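Local coordinates for protein putative alpha-N-acetylgalactosaminidase (Bacillus halodurans C-125, PDB 3CC1) that probably hydrolyses terminal alpha-linked N-acetylgalactosamine residues from glycoconjugates, at residues M14-S18 against W19-G23; N92-G95 against F96-S100; R116-P119 against R120-Y124; T194-E197 against E198-M201; M305-W308 against A309-H312. All blocks are in the same frame, centred on the assembly; numbering follows the deposited sequence. Where two conformers were deposited one is given.

Contact 1 (M14-S18 against W19-G23); sequences MGWNS and WDCYG
The side-chain carbonyl of Asn17 reaches over the turn and caps the short helix 19-22: OD1 accepts from Trp19 N at 2.9 Å with an N-H...O angle of 157°, the donor tilted 19° from the amide plane. With CG anti to the backbone N (chi1 177°), the amide lies alongside the Trp19 side chain, Asn17 OD1 being 3.2 Å from Trp19 CB, while ND2 is held by Asp53. This is the tight part, together with Ser18 O, which takes a bond from Tyr22 N at 2.9 Å. Trp16 packs less closely: its CZ2 lies 3.9 Å from Cys21 SG, a sulfur-aromatic contact in which the sulfur comes in obliquely.

The less direct links run through two waters, within a contact whose residues are all buried. One joins Asn17 O to Asp20 N; the other donates to Gly23 O and is 2.7 Å from Ser18 OG, which also bonds to Asp53 N. Trp19 NE1 is tied to Asp286, near an imidazole, probably from the crystallisation liquor, though it may mark a pocket. A helical turn with a side-chain capping bond, following parallel strand 14-17, fits the beginning of a strand-to-helix connection in a TIM barrel, the fold of this family.

Contact 2 (N92-G95 against F96-S100); sequences NGAG and FKPLS
Ala94 CB rests against the ring of Pro98, 3.7 Å from CG, at a type II' beta turn running from Ala94 to Lys97. The turn is closed by Lys97 N, which donates to Ala94 O at 3.2 Å with an N-H...O angle of 154°; the donor stands well out of the carbonyl plane. Gly95 supplies the positive phi (59°) that this turn needs at its second residue.

Lys97 can be followed outward from this bond. Lys97 CB passes 3.4 Å from Ala94 O, the last touch with 92-95. CG is anti to the backbone N (chi1 -175°), then the chain bends at chi2 and runs extended through CD and CE, leading away from the turn. NZ ends near Asp101 in a long, weak ion pair, one helical turn further on. Pro98 stays close to the turn: its CD lies 3.5 Å from Gly95 O, and CG completes the apolar touch with Ala94.

A water donates to Gly95 O at 2.7 Å and accepts from Leu99 N, bridging the turn to the first turn of helix 97-105. Phe96 turns inward, among the rings of Phe87, Phe110, Trp56 and Trp176. Pro98 has no amide hydrogen, and the only direct backbone bond between 92-95 and 96-100 is that of Lys97, with water serving Leu99 N; the chemistry is backbone-polar and water-assisted, with only a small apolar patch.

Contact 3 (R116-P119 against R120-Y124); sequences RGIP and RQAVY
Pro119 and Val123 are joined by a backbone bond that starts helix 120-125: Pro119, at the N-cap position, ends strand 118-119, and its O accepts from Val123 N at 3.2 Å with an N-H...O angle of 149°. Ala122 N also points at Pro119 O, at 3.0 Å, but at 124° that bond is weak, so one carbonyl receives two donors of unequal quality.

The side chains close around the same step. Ile118 has CG1 anti to its backbone N (chi1 -175°), which sends that branch toward the helix, where it meets Ala122 CB at 4.0 Å. The CG2 branch of Ile118 turns instead to Val123 CG2, 4.1 Å away, and the two side chains cross at about a right angle. The Pro119 ring adds its CD, 4.1 Å from Ala122 CB, so the alanine methyl is touched by both residues of the strand.

The polar ends go elsewhere. Arg120 extends away and gives NE to Met152 O, while Gln121 NE2 bonds to Leu72 O. Gln121 also packs on Phe69 of a second subunit, placing this helix at a subunit interface. Helix 136-139 and Tyr165 border Ile118. Between the segments, then, only backbone hydrogen bonds are polar, and the side chains meet purely through hydrocarbon, a combination consistent with an apolar joint between strand and helix, while Arg120 NE and the Gln121 amide find partners elsewhere.

Contact 4 (T194-E197 against E198-M201); sequences THLE and EIKM
Glu197 and Lys200 are brought side by side by CG anti to the carbonyl carbon in both, together with the bend of Glu197 at chi2 (-57°), while Lys200 stays extended. The carboxylate thereby comes alongside the lysine tail: Glu197 OE1 is 3.6 Å from Lys200 CD, and Glu197 OE2 is 3.4 Å from Lys200 NZ, a salt bridge with a weak hydrogen bond at the exposed surface.

Ile199 N donates to His195 O, the N-cap residue, at 2.9 Å, with the donor in the carbonyl plane and an N-H...O angle of 158°. The isoleucine also curls over that carbonyl: Ile199 CG1 is 3.3 Å from His195 O, and Ile199 CD1 reaches Leu196 CD2 at 4.2 Å. Lys200 N and Met201 N continue the helical pattern onto Leu196 O and Glu197 O.

On the buried side a water is shared by His195 ND1 and Glu198 OE1, to which it donates at 2.7 Å. His195 ND1 and Glu198 OE1 are 4.2 Å apart, so the water spans the gap. Glu198 is otherwise heavily engaged: OE1 has a partner in Arg116, and OE2 accepts from Tyr166 OH and Val155 N, which would probably stabilise its negative charge.

Helix 196-208 belongs to the beta-alpha-beta unit with strands 180-184 and 214-216. Its buried side packs Met201 on Ala162 and Tyr166 of helix 162-175, while Ile199 touches Ile186 and Leu217 in the loops beyond the two strands.

Contact 5 (M305-W308 against A309-H312); sequences MNLW and AICH. Unlike the reference sequence in segment 309-312: His312 (reference Arg).
Residues 305-312 form the C-terminal end of helix 298-310, a buried stretch closed by a Schellman motif, between helices 247-262 and 335-343 and beside strand 356-362. Three successive i-to-i+4 bonds carry the helix: Ala309 N to Met305 O at 2.8 Å, Ile310 N to Asn306 O at 3.0 Å, and Cys311 N to Leu307 O at 3.0 Å. The last is less straight, 141° at the hydrogen against 157° for Ile310. His312 then turns to positive phi, its N bonding back to Ala309 O at 3.3 Å.

The side chains extend the contact. Leu307 CD1 comes to 4.3 Å from Ile310 CG2, and both residues press on Trp359. The Trp308 ring meets Phe243, and its NE1 bonds to Gly273 O. Asn306 bonds to Ser424 and Trp401, reaching the C-terminal part of the chain, and His312 ND1 bonds to Asn341 O; this histidine differs from the reference sequence.

Ile310 holds CG1 anti to its backbone N (chi1 -157°), which puts CG2 between the backbone N and the carbonyl carbon and turns that methyl back over the preceding turn, with Ile310 CG2 3.4 Å from Leu307 O.

Overall arrangement
All five are local contacts, at helix starts (contacts 1 to 4) or a helix end (contact 5). Contacts 1 and 3 join a strand to the helix following it, contact 2 joins a loop to helix 97-105, and contacts 4 and 5 lie at the ends of helices 196-208 and 298-310. Contacts 1, 3 and 5 are buried; contacts 2 and 4 are only partly so, and contact 4 carries a surface salt bridge. Contact 1 relies on a side-chain cap and waters, contact 3 on apolar branches. Contacts 3 and 4 are the pair that touch, through a salt bridge of Arg116 NH1 with Glu198 OE1 at 2.8 Å. Contacts 3 and 5 lie on opposite sides of the chain's centre, their centres about 38 Å apart.

Contact 1 (M14-S18 against W19-G23)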
loop_
_atom_site.group_PDB
_atom_site.type_symbol
_atom_site.label_atom_id
_atom_site.label_comp_id
_atom_site.label_asym_id
_atom_site.label_seq_id
_atom_site.Cartn_x
_atom_site.Cartn_y
_atom_site.Cartn_z
HETATM N N MSE A 14 33.588 3.982 3.699
HETATM C CA MSE A 14 33.543 5.263 3.029
HETATM C C MSE A 14 34.552 5.274 1.886
HETATM O O MSE A 14 35.745 4.944 2.063
HETATM C CB MSE A 14 33.890 6.391 4.020
HETATM C CG MSE A 14 32.872 6.574 5.157
HETATM SE SE MSE A 14 33.428 7.890 6.420
HETATM C CE MSE A 14 33.719 9.406 5.220
ATOM N N GLY A 15 34.066 5.655 0.712
ATOM C CA GLY A 15 34.905 5.662 -0.458
ATOM C C GLY A 15 34.234 6.176 -1.694
ATOM O O GLY A 15 33.286 6.932 -1.621
ATOM N N TRP A 16 34.819 5.803 -2.829
ATOM C CA TRP A 16 34.390 6.197 -4.152
ATOM C C TRP A 16 34.236 4.911 -4.958
ATOM O O TRP A 16 35.014 3.975 -4.827
ATOM C CB TRP A 16 35.434 7.130 -4.798
ATOM C CG TRP A 16 35.278 7.402 -6.287
ATOM C CD1 TRP A 16 34.536 8.387 -6.865
ATOM C CD2 TRP A 16 35.893 6.679 -7.380
ATOM N NE1 TRP A 16 34.589 8.283 -8.234
ATOM C CE2 TRP A 16 35.449 7.276 -8.574
ATOM C CE3 TRP A 16 36.736 5.561 -7.459
ATOM C CZ2 TRP A 16 35.865 6.841 -9.821
ATOM C CZ3 TRP A 16 37.169 5.139 -8.723
ATOM C CH2 TRP A 16 36.733 5.778 -9.870
ATOM N N ASN A 17 33.203 4.880 -5.776
ATOM C CA ASN A 17 32.933 3.769 -6.679
ATOM C C ASN A 17 32.720 4.308 -8.112
ATOM O O ASN A 17 32.065 5.314 -8.307
ATOM C CB ASN A 17 31.733 2.983 -6.134
ATOM C CG ASN A 17 31.297 1.832 -7.027
ATOM O OD1 ASN A 17 30.879 2.040 -8.162
ATOM N ND2 ASN A 17 31.389 0.615 -6.511
ATOM N N SER A 18 33.307 3.618 -9.088
ATOM C CA SER A 18 33.394 4.061 -10.488
ATOM C C SER A 18 32.065 4.000 -11.256
ATOM O O SER A 18 31.992 4.537 -12.349
ATOM C CB SER A 18 34.410 3.213 -11.254
ATOM O OG SER A 18 34.005 1.865 -11.374
ATOM N N TRP A 19 31.033 3.384 -10.682
ATOM C CA TRP A 19 29.821 3.055 -11.446
ATOM C C TRP A 19 28.989 4.249 -11.924
ATOM O O TRP A 19 28.621 4.318 -13.096
ATOM C CB TRP A 19 28.911 2.082 -10.683
ATOM C CG TRP A 19 27.748 1.690 -11.523
ATOM C CD1 TRP A 19 26.491 2.209 -11.451
ATOM C CD2 TRP A 19 27.709 0.710 -12.576
ATOM N NE1 TRP A 19 25.685 1.628 -12.392
ATOM C CE2 TRP A 19 26.395 0.705 -13.092
ATOM C CE3 TRP A 19 28.646 -0.156 -13.134
ATOM C CZ2 TRP A 19 26.005 -0.112 -14.154
ATOM C CZ3 TRP A 19 28.261 -0.980 -14.174
ATOM C CH2 TRP A 19 26.958 -0.949 -14.682
ATOM N N ASP A 20 28.675 5.179 -11.031
ATOM C CA ASP A 20 27.726 6.261 -11.394
ATOM C C ASP A 20 28.321 7.250 -12.427
ATOM O O ASP A 20 27.583 7.910 -13.150
ATOM C CB ASP A 20 27.242 7.045 -10.173
ATOM C CG ASP A 20 26.219 6.309 -9.318
ATOM O OD1 ASP A 20 25.863 5.127 -9.567
ATOM O OD2 ASP A 20 25.751 6.962 -8.341
ATOM N N CYS A 21 29.651 7.341 -12.478
ATOM C CA CYS A 21 30.353 8.228 -13.420
ATOM C C CYS A 21 30.773 7.500 -14.687
ATOM O O CYS A 21 30.593 8.037 -15.769
ATOM C CB CYS A 21 31.543 8.980 -12.783
ATOM S SG CYS A 21 32.576 8.000 -11.617
ATOM N N TYR A 22 31.291 6.274 -14.565
ATOM C CA TYR A 22 31.916 5.591 -15.713
ATOM C C TYR A 22 31.319 4.220 -16.041
ATOM O O TYR A 22 31.778 3.513 -16.947
ATOM C CB TYR A 22 33.452 5.461 -15.521
ATOM C CG TYR A 22 34.098 6.807 -15.397
ATOM C CD1 TYR A 22 34.025 7.705 -16.450
ATOM C CD2 TYR A 22 34.708 7.219 -14.206
ATOM C CE1 TYR A 22 34.558 8.964 -16.355
ATOM C CE2 TYR A 22 35.260 8.481 -14.096
ATOM C CZ TYR A 22 35.194 9.347 -15.178
ATOM O OH TYR A 22 35.703 10.624 -15.090
ATOM N N GLY A 23 30.277 3.857 -15.320
ATOM C CA GLY A 23 29.618 2.597 -15.553
ATOM C C GLY A 23 30.560 1.433 -15.410
ATOM O O GLY A 23 31.290 1.318 -14.404
HETATM O O HOH W 1 29.132 4.799 -8.060
HETATM O O HOH W 2 33.877 0.955 -13.929
#

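Contact 2 (N92-G95 against F96-S100)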
loop_
_atom_site.group_PDB
_atom_site.type_symbol
_atom_site.label_atom_id
_atom_site.label_comp_id
_atom_site.label_asym_id
_atom_site.label_seq_id
_atom_site.Cartn_x
_atom_site.Cartn_y
_atom_site.Cartn_z
ATOM N N ASN A 92 51.066 -8.253 -18.814
ATOM C CA ASN A 92 52.197 -9.132 -18.520
ATOM C C ASN A 92 52.130 -9.765 -17.120
ATOM O O ASN A 92 53.149 -9.977 -16.450
ATOM C CB ASN A 92 53.516 -8.359 -18.720
ATOM C CG ASN A 92 53.696 -7.880 -20.166
ATOM O OD1 ASN A 92 53.079 -6.887 -20.588
ATOM N ND2 ASN A 92 54.555 -8.566 -20.917
ATOM N N GLY A 93 50.906 -10.058 -16.684
ATOM C CA GLY A 93 50.712 -10.832 -15.470
ATOM C C GLY A 93 50.560 -10.028 -14.219
ATOM O O GLY A 93 50.336 -10.574 -13.168
ATOM N N ALA A 94 50.635 -8.716 -14.324
ATOM C CA ALA A 94 50.635 -7.850 -13.135
ATOM C C ALA A 94 49.249 -7.762 -12.455
ATOM O O ALA A 94 49.124 -7.611 -11.216
ATOM C CB ALA A 94 51.178 -6.455 -13.517
ATOM N N GLY A 95 48.200 -7.894 -13.253
ATOM C CA GLY A 95 46.841 -7.788 -12.734
ATOM C C GLY A 95 46.642 -6.426 -12.096
ATOM O O GLY A 95 47.197 -5.424 -12.544
ATOM N N PHE A 96 45.884 -6.404 -11.019
ATOM C CA PHE A 96 45.590 -5.152 -10.320
ATOM C C PHE A 96 46.687 -4.788 -9.290
ATOM O O PHE A 96 46.550 -3.828 -8.574
ATOM C CB PHE A 96 44.226 -5.219 -9.613
ATOM C CG PHE A 96 43.039 -4.885 -10.497
ATOM C CD1 PHE A 96 43.075 -3.817 -11.359
ATOM C CD2 PHE A 96 41.861 -5.621 -10.405
ATOM C CE1 PHE A 96 41.965 -3.495 -12.129
ATOM C CE2 PHE A 96 40.755 -5.306 -11.183
ATOM C CZ PHE A 96 40.817 -4.240 -12.040
ATOM N N LYS A 97 47.773 -5.543 -9.227
ATOM C CA LYS A 97 48.802 -5.277 -8.190
ATOM C C LYS A 97 49.395 -3.862 -8.314
ATOM O O LYS A 97 49.500 -3.171 -7.341
ATOM C CB LYS A 97 49.869 -6.363 -8.150
ATOM C CG LYS A 97 50.926 -6.231 -6.995
ATOM C CD LYS A 97 50.255 -6.148 -5.644
ATOM C CE LYS A 97 51.238 -6.283 -4.443
ATOM N NZ LYS A 97 50.407 -6.160 -3.129
ATOM N N PRO A 98 49.740 -3.404 -9.525
ATOM C CA PRO A 98 50.302 -2.067 -9.607
ATOM C C PRO A 98 49.318 -0.958 -9.200
ATOM O O PRO A 98 49.696 0.028 -8.581
ATOM C CB PRO A 98 50.698 -1.943 -11.081
ATOM C CG PRO A 98 50.925 -3.352 -11.520
ATOM C CD PRO A 98 49.913 -4.160 -10.761
ATOM N N LEU A 99 48.064 -1.137 -9.541
ATOM C CA LEU A 99 47.033 -0.154 -9.248
ATOM C C LEU A 99 46.783 -0.091 -7.746
ATOM O O LEU A 99 46.735 0.970 -7.196
ATOM C CB LEU A 99 45.736 -0.471 -10.036
ATOM C CG LEU A 99 44.558 0.493 -9.889
ATOM C CD1 LEU A 99 44.959 1.954 -10.132
ATOM C CD2 LEU A 99 43.447 0.058 -10.812
ATOM N N SER A 100 46.698 -1.241 -7.094
ATOM C CA SER A 100 46.479 -1.287 -5.672
ATOM C C SER A 100 47.681 -0.742 -4.935
ATOM O O SER A 100 47.514 -0.070 -3.948
ATOM C CB SER A 100 46.088 -2.695 -5.191
ATOM O OG SER A 100 47.170 -3.590 -5.137
HETATM O O HOH W 3 47.204 -2.702 -12.195
#

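Contact 3 (R116-P119 against R120-Y124)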
loop_
_atom_site.group_PDB
_atom_site.type_symbol
_atom_site.label_atom_id
_atom_site.label_comp_id
_atom_site.label_asym_id
_atom_site.label_seq_id
_atom_site.Cartn_x
_atom_site.Cartn_y
_atom_site.Cartn_z
ATOM N N ARG A 116 28.843 -13.047 -8.941
ATOM C CA ARG A 116 28.731 -14.398 -8.453
ATOM C C ARG A 116 28.963 -15.387 -9.579
ATOM O O ARG A 116 28.446 -15.208 -10.684
ATOM C CB ARG A 116 27.318 -14.617 -7.935
ATOM C CG ARG A 116 27.018 -16.024 -7.460
ATOM C CD ARG A 116 25.518 -16.212 -7.181
ATOM N NE ARG A 116 24.691 -16.068 -8.371
ATOM C CZ ARG A 116 24.264 -17.087 -9.123
ATOM N NH1 ARG A 116 24.605 -18.320 -8.835
ATOM N NH2 ARG A 116 23.522 -16.869 -10.182
ATOM N N GLY A 117 29.679 -16.459 -9.247
ATOM C CA GLY A 117 29.815 -17.625 -10.130
ATOM C C GLY A 117 31.151 -17.771 -10.831
ATOM O O GLY A 117 32.214 -17.337 -10.353
ATOM N N ILE A 118 31.075 -18.393 -11.991
ATOM C CA ILE A 118 32.232 -18.730 -12.774
ATOM C C ILE A 118 31.921 -18.338 -14.227
ATOM O O ILE A 118 30.807 -18.478 -14.672
ATOM C CB ILE A 118 32.512 -20.266 -12.684
ATOM C CG1 ILE A 118 33.808 -20.634 -13.405
ATOM C CG2 ILE A 118 31.321 -21.092 -13.231
ATOM C CD1 ILE A 118 34.303 -22.065 -13.116
ATOM N N PRO A 119 32.902 -17.822 -14.966
ATOM C CA PRO A 119 32.501 -17.283 -16.249
ATOM C C PRO A 119 31.971 -18.342 -17.190
ATOM O O PRO A 119 32.448 -19.447 -17.212
ATOM C CB PRO A 119 33.818 -16.704 -16.796
ATOM C CG PRO A 119 34.597 -16.349 -15.567
ATOM C CD PRO A 119 34.308 -17.471 -14.625
ATOM N N ARG A 120 30.992 -17.977 -17.991
ATOM C CA ARG A 120 30.491 -18.915 -18.960
ATOM C C ARG A 120 31.613 -19.331 -19.919
ATOM O O ARG A 120 31.627 -20.417 -20.463
ATOM C CB ARG A 120 29.350 -18.255 -19.744
ATOM C CG ARG A 120 28.136 -17.933 -18.890
ATOM C CD ARG A 120 26.957 -17.681 -19.816
ATOM N NE ARG A 120 25.836 -17.166 -19.069
ATOM C CZ ARG A 120 24.655 -16.900 -19.614
ATOM N NH1 ARG A 120 24.445 -17.169 -20.885
ATOM N NH2 ARG A 120 23.699 -16.365 -18.896
ATOM N N GLN A 121 32.516 -18.393 -20.147
ATOM C CA GLN A 121 33.677 -18.570 -21.006
ATOM C C GLN A 121 34.613 -19.678 -20.473
ATOM O O GLN A 121 35.189 -20.440 -21.259
ATOM C CB GLN A 121 34.409 -17.252 -21.112
ATOM C CG GLN A 121 35.564 -17.276 -22.098
ATOM C CD GLN A 121 36.149 -15.862 -22.291
ATOM O OE1 GLN A 121 35.446 -14.948 -22.678
ATOM N NE2 GLN A 121 37.430 -15.707 -22.023
ATOM N N ALA A 122 34.727 -19.770 -19.144
ATOM C CA ALA A 122 35.456 -20.854 -18.495
ATOM C C ALA A 122 34.744 -22.179 -18.726
ATOM O O ALA A 122 35.365 -23.205 -18.941
ATOM C CB ALA A 122 35.635 -20.570 -16.992
ATOM N N VAL A 123 33.432 -22.157 -18.710
ATOM C CA VAL A 123 32.664 -23.398 -18.878
ATOM C C VAL A 123 32.856 -23.869 -20.321
ATOM O O VAL A 123 33.148 -25.029 -20.579
ATOM C CB VAL A 123 31.187 -23.222 -18.453
ATOM C CG1 VAL A 123 30.382 -24.443 -18.841
ATOM C CG2 VAL A 123 31.086 -22.938 -16.926
ATOM N N TYR A 124 32.751 -22.928 -21.265
ATOM C CA TYR A 124 32.993 -23.214 -22.691
ATOM C C TYR A 124 34.354 -23.847 -22.898
ATOM O O TYR A 124 34.479 -24.851 -23.573
ATOM C CB TYR A 124 32.932 -21.925 -23.512
ATOM C CG TYR A 124 33.457 -22.020 -24.940
ATOM C CD1 TYR A 124 32.832 -22.810 -25.896
ATOM C CD2 TYR A 124 34.551 -21.263 -25.342
ATOM C CE1 TYR A 124 33.314 -22.861 -27.202
ATOM C CE2 TYR A 124 35.036 -21.316 -26.621
ATOM C CZ TYR A 124 34.415 -22.103 -27.547
ATOM O OH TYR A 124 34.931 -22.124 -28.826
#

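Contact 4 (T194-E197 against E198-M201)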
loop_
_atom_site.group_PDB
_atom_site.type_symbol
_atom_site.label_atom_id
_atom_site.label_comp_id
_atom_site.label_asym_id
_atom_site.label_seq_id
_atom_site.Cartn_x
_atom_site.Cartn_y
_atom_site.Cartn_z
ATOM N N THR A 194 17.623 -17.900 -4.380
ATOM C CA THR A 194 18.673 -17.508 -3.413
ATOM C C THR A 194 19.933 -18.380 -3.553
ATOM O O THR A 194 19.918 -19.445 -4.197
ATOM C CB THR A 194 18.228 -17.627 -1.948
ATOM O OG1 THR A 194 17.748 -18.962 -1.712
ATOM C CG2 THR A 194 17.144 -16.600 -1.602
ATOM N N HIS A 195 21.007 -17.924 -2.906
ATOM C CA HIS A 195 22.327 -18.495 -3.136
ATOM C C HIS A 195 23.099 -18.698 -1.833
ATOM O O HIS A 195 24.283 -18.367 -1.740
ATOM C CB HIS A 195 23.130 -17.578 -4.060
ATOM C CG HIS A 195 22.418 -17.182 -5.314
ATOM N ND1 HIS A 195 22.114 -18.076 -6.321
ATOM C CD2 HIS A 195 21.986 -15.971 -5.743
ATOM C CE1 HIS A 195 21.502 -17.434 -7.305
ATOM N NE2 HIS A 195 21.435 -16.152 -6.988
ATOM N N LEU A 196 22.430 -19.254 -0.830
ATOM C CA LEU A 196 22.992 -19.309 0.538
ATOM C C LEU A 196 24.235 -20.181 0.651
ATOM O O LEU A 196 25.193 -19.821 1.334
ATOM C CB LEU A 196 21.932 -19.758 1.562
ATOM C CG LEU A 196 20.646 -18.884 1.591
ATOM C CD1 LEU A 196 19.668 -19.338 2.684
ATOM C CD2 LEU A 196 20.992 -17.390 1.727
ATOM N N GLU A 197 24.220 -21.331 -0.007
ATOM C CA GLU A 197 25.381 -22.236 0.051
ATOM C C GLU A 197 26.580 -21.699 -0.740
ATOM O O GLU A 197 27.719 -21.914 -0.357
ATOM C CB GLU A 197 25.013 -23.640 -0.425
ATOM C CG GLU A 197 24.077 -24.375 0.530
ATOM C CD GLU A 197 24.664 -24.480 1.958
ATOM O OE1 GLU A 197 25.892 -24.698 2.112
ATOM O OE2 GLU A 197 23.894 -24.329 2.936
ATOM N N GLU A 198 26.303 -20.988 -1.829
ATOM C CA GLU A 198 27.345 -20.365 -2.627
ATOM C C GLU A 198 27.973 -19.225 -1.814
ATOM O O GLU A 198 29.194 -19.051 -1.815
ATOM C CB GLU A 198 26.791 -19.867 -3.970
ATOM C CG GLU A 198 27.855 -19.623 -4.996
ATOM C CD GLU A 198 27.357 -19.431 -6.450
ATOM O OE1 GLU A 198 26.137 -19.377 -6.712
ATOM O OE2 GLU A 198 28.240 -19.319 -7.336
ATOM N N ILE A 199 27.141 -18.495 -1.062
ATOM C CA ILE A 199 27.652 -17.467 -0.122
ATOM C C ILE A 199 28.600 -18.044 0.912
ATOM O O ILE A 199 29.619 -17.452 1.214
ATOM C CB ILE A 199 26.502 -16.704 0.643
ATOM C CG1 ILE A 199 25.764 -15.746 -0.327
ATOM C CG2 ILE A 199 27.068 -15.933 1.878
ATOM C CD1 ILE A 199 24.387 -15.352 0.196
ATOM N N LYS A 200 28.250 -19.186 1.470
ATOM C CA LYS A 200 29.104 -19.800 2.491
ATOM C C LYS A 200 30.494 -20.110 1.915
ATOM O O LYS A 200 31.514 -19.909 2.592
ATOM C CB LYS A 200 28.457 -21.049 3.085
ATOM C CG LYS A 200 27.120 -20.818 3.822
ATOM C CD LYS A 200 26.653 -22.144 4.463
ATOM C CE LYS A 200 25.246 -22.111 5.075
ATOM N NZ LYS A 200 25.032 -23.320 5.980
HETATM N N MSE A 201 30.545 -20.551 0.657
HETATM C CA MSE A 201 31.842 -20.838 0.012
HETATM C C MSE A 201 32.678 -19.571 -0.170
HETATM O O MSE A 201 33.875 -19.595 0.040
HETATM C CB MSE A 201 31.656 -21.493 -1.357
HETATM C CG MSE A 201 31.171 -22.914 -1.254
HETATM SE SE MSE A 201 31.212 -23.882 -2.943
HETATM C CE MSE A 201 30.236 -22.663 -4.078
HETATM O O HOH W 4 23.882 -20.662 -5.870
#

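Contact 5 (M305-W308 against A309-H312)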
loop_
_atom_site.group_PDB
_atom_site.type_symbol
_atom_site.label_atom_id
_atom_site.label_comp_id
_atom_site.label_asym_id
_atom_site.label_seq_id
_atom_site.Cartn_x
_atom_site.Cartn_y
_atom_site.Cartn_z
HETATM N N MSE A 305 21.850 12.438 2.309
HETATM C CA MSE A 305 22.963 12.308 3.230
HETATM C C MSE A 305 22.469 12.052 4.654
HETATM O O MSE A 305 23.052 11.252 5.396
HETATM C CB MSE A 305 23.861 13.547 3.210
HETATM C CG MSE A 305 24.636 13.761 1.922
HETATM SE SE MSE A 305 25.914 12.332 1.566
HETATM C CE MSE A 305 27.143 12.618 3.043
ATOM N N ASN A 306 21.360 12.686 5.021
ATOM C CA ASN A 306 20.843 12.590 6.392
ATOM C C ASN A 306 20.370 11.164 6.709
ATOM O O ASN A 306 20.648 10.628 7.767
ATOM C CB ASN A 306 19.716 13.608 6.637
ATOM C CG ASN A 306 20.238 15.038 6.819
ATOM O OD1 ASN A 306 21.379 15.251 7.262
ATOM N ND2 ASN A 306 19.411 16.015 6.488
ATOM N N LEU A 307 19.643 10.563 5.787
ATOM C CA LEU A 307 19.116 9.215 5.979
ATOM C C LEU A 307 20.244 8.176 5.967
ATOM O O LEU A 307 20.288 7.251 6.816
ATOM C CB LEU A 307 18.044 8.882 4.897
ATOM C CG LEU A 307 17.572 7.424 4.908
ATOM C CD1 LEU A 307 16.913 7.123 6.261
ATOM C CD2 LEU A 307 16.613 7.064 3.712
ATOM N N TRP A 308 21.151 8.315 5.002
ATOM C CA TRP A 308 22.312 7.442 4.859
ATOM C C TRP A 308 23.183 7.527 6.111
ATOM O O TRP A 308 23.652 6.532 6.604
ATOM C CB TRP A 308 23.187 7.831 3.656
ATOM C CG TRP A 308 22.887 7.206 2.288
ATOM C CD1 TRP A 308 23.799 6.616 1.473
ATOM C CD2 TRP A 308 21.630 7.167 1.569
ATOM N NE1 TRP A 308 23.208 6.204 0.307
ATOM C CE2 TRP A 308 21.880 6.533 0.334
ATOM C CE3 TRP A 308 20.330 7.579 1.853
ATOM C CZ2 TRP A 308 20.894 6.335 -0.610
ATOM C CZ3 TRP A 308 19.331 7.375 0.890
ATOM C CH2 TRP A 308 19.624 6.753 -0.315
ATOM N N ALA A 309 23.370 8.725 6.621
ATOM C CA ALA A 309 24.154 8.925 7.869
ATOM C C ALA A 309 23.508 8.240 9.070
ATOM O O ALA A 309 24.134 7.449 9.743
ATOM C CB ALA A 309 24.336 10.428 8.170
ATOM N N ILE A 310 22.228 8.514 9.286
ATOM C CA ILE A 310 21.532 8.102 10.503
ATOM C C ILE A 310 21.280 6.599 10.524
ATOM O O ILE A 310 21.146 6.018 11.592
ATOM C CB ILE A 310 20.198 8.875 10.679
ATOM C CG1 ILE A 310 19.763 8.894 12.160
ATOM C CG2 ILE A 310 19.093 8.274 9.794
ATOM C CD1 ILE A 310 20.227 10.082 12.914
ATOM N N CYS A 311 21.291 5.936 9.366
ATOM C CA CYS A 311 21.104 4.479 9.387
ATOM C C CYS A 311 22.400 3.633 9.208
ATOM O O CYS A 311 22.354 2.402 9.184
ATOM C CB CYS A 311 19.982 4.060 8.440
ATOM S SG CYS A 311 20.458 3.939 6.771
ATOM N N HIS A 312 23.551 4.304 9.160
ATOM C CA HIS A 312 24.863 3.629 9.015
ATOM C C HIS A 312 25.046 2.967 7.640
ATOM O O HIS A 312 25.648 1.917 7.536
ATOM C CB HIS A 312 25.061 2.566 10.097
ATOM C CG HIS A 312 25.278 3.109 11.479
ATOM N ND1 HIS A 312 26.214 4.077 11.763
ATOM C CD2 HIS A 312 24.724 2.767 12.666
ATOM C CE1 HIS A 312 26.213 4.324 13.058
ATOM N NE2 HIS A 312 25.331 3.529 13.633
#